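Local coordinates for 49 protein (Murid herpesvirus 4, PDB 6A4V) that probably interacts with the host poly(ADP-ribose) polymerase 1 and thereby facilitates replication of this gammaherpesvirus, at residues S292-T295 against L296-D299. Sequence-based numbering, arbitrary orientation.
Sequences SNNT and LVFD
Asn294 meets Leu296 and Val297 as the N-cap of helix 295-312, the last helix modelled in this mainly helical protein. Its OD1 accepts from Val297 N at 3.2 Å, the donor standing 44° out of the amide carbonyl plane, and more weakly from Leu296 N, where the N-H points poorly at the oxygen. The side-chain oxygen of the buried Asn294 thus serves two backbone amides of the first turn. Asn294 O takes a weak bond from Val297 N and a weak but nearly straight one from Phe298 N, the first i+4 to i bond of the helix; Asp299 N to Thr295 O, 3.1 Å, follows one residue on. Phe298 CD2 lies 3.2 Å from Asn294 O, and the far end of its ring reaches Asn293, whose amide plane is turned 80° from the ring. That amide is fixed from outside: OD1 accepts from Arg80, while ND2 is held by Asn247 and Leu289 O. Thr295 OG1 bonds to His81 and Gln77, tying the helix start to helix 61-85. A second subunit packs His92 on Leu296 and Val297, and its Lys196 forms a salt bridge with Asp299 OD1. Within the ring plane of Phe298, Asn293 OD1 sits at the edge, 3.9 Å from CZ.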
loop_
_atom_site.group_PDB
_atom_site.type_symbol
_atom_site.label_atom_id
_atom_site.label_comp_id
_atom_site.label_asym_id
_atom_site.label_seq_id
_atom_site.Cartn_x
_atom_site.Cartn_y
_atom_site.Cartn_z
ATOM N N SER B 292 15.160 -8.654 -5.291
ATOM C CA SER B 292 13.700 -8.504 -5.316
ATOM C C SER B 292 13.238 -7.521 -4.233
ATOM O O SER B 292 12.935 -7.879 -3.032
ATOM C CB SER B 292 12.971 -9.810 -5.210
ATOM O OG SER B 292 13.515 -10.564 -4.160
ATOM N N ASN B 293 13.129 -6.277 -4.715
ATOM C CA ASN B 293 12.816 -5.135 -3.921
ATOM C C ASN B 293 11.299 -5.054 -3.982
ATOM O O ASN B 293 10.710 -4.621 -4.998
ATOM C CB ASN B 293 13.584 -3.905 -4.420
ATOM C CG ASN B 293 13.638 -2.782 -3.389
ATOM O OD1 ASN B 293 12.781 -1.899 -3.387
ATOM N ND2 ASN B 293 14.647 -2.771 -2.525
ATOM N N ASN B 294 10.664 -5.665 -2.982
ATOM C CA ASN B 294 9.274 -5.966 -3.095
ATOM C C ASN B 294 8.680 -5.946 -1.688
ATOM O O ASN B 294 9.387 -6.246 -0.695
ATOM C CB ASN B 294 8.997 -7.257 -3.866
ATOM C CG ASN B 294 8.819 -8.510 -3.015
ATOM O OD1 ASN B 294 8.163 -8.499 -1.974
ATOM N ND2 ASN B 294 9.323 -9.631 -3.503
ATOM N N THR B 295 7.388 -5.590 -1.655
ATOM C CA THR B 295 6.638 -5.290 -0.465
ATOM C C THR B 295 6.547 -6.509 0.452
ATOM O O THR B 295 6.420 -6.354 1.641
ATOM C CB THR B 295 5.243 -4.733 -0.840
ATOM O OG1 THR B 295 4.501 -4.365 0.329
ATOM C CG2 THR B 295 4.403 -5.718 -1.617
ATOM N N LEU B 296 6.548 -7.736 -0.074
ATOM C CA LEU B 296 6.514 -8.900 0.868
ATOM C C LEU B 296 7.777 -8.923 1.725
ATOM O O LEU B 296 7.696 -9.173 2.993
ATOM C CB LEU B 296 6.331 -10.218 0.096
ATOM C CG LEU B 296 5.068 -10.323 -0.743
ATOM C CD1 LEU B 296 5.049 -11.676 -1.458
ATOM C CD2 LEU B 296 3.823 -10.186 0.142
ATOM N N VAL B 297 8.936 -8.592 1.113
ATOM C CA VAL B 297 10.217 -8.613 1.849
ATOM C C VAL B 297 10.199 -7.559 2.942
ATOM O O VAL B 297 10.608 -7.788 4.143
ATOM C CB VAL B 297 11.456 -8.507 0.943
ATOM C CG1 VAL B 297 12.725 -8.510 1.747
ATOM C CG2 VAL B 297 11.574 -9.581 -0.114
ATOM N N PHE B 298 9.829 -6.352 2.588
ATOM C CA PHE B 298 9.741 -5.289 3.636
ATOM C C PHE B 298 8.857 -5.751 4.778
ATOM O O PHE B 298 9.273 -5.583 5.946
ATOM C CB PHE B 298 9.216 -3.967 3.098
ATOM C CG PHE B 298 10.174 -3.331 2.139
ATOM C CD1 PHE B 298 11.334 -2.725 2.614
ATOM C CD2 PHE B 298 10.021 -3.523 0.768
ATOM C CE1 PHE B 298 12.228 -2.145 1.727
ATOM C CE2 PHE B 298 10.941 -2.984 -0.112
ATOM C CZ PHE B 298 11.986 -2.235 0.375
ATOM N N ASP B 299 7.750 -6.432 4.455
ATOM C CA ASP B 299 6.861 -6.892 5.501
ATOM C C ASP B 299 7.575 -7.882 6.418
ATOM O O ASP B 299 7.428 -7.860 7.624
ATOM C CB ASP B 299 5.576 -7.518 4.943
ATOM C CG ASP B 299 4.514 -6.533 4.433
ATOM O OD1 ASP B 299 4.335 -5.501 5.104
ATOM O OD2 ASP B 299 3.813 -6.854 3.386
#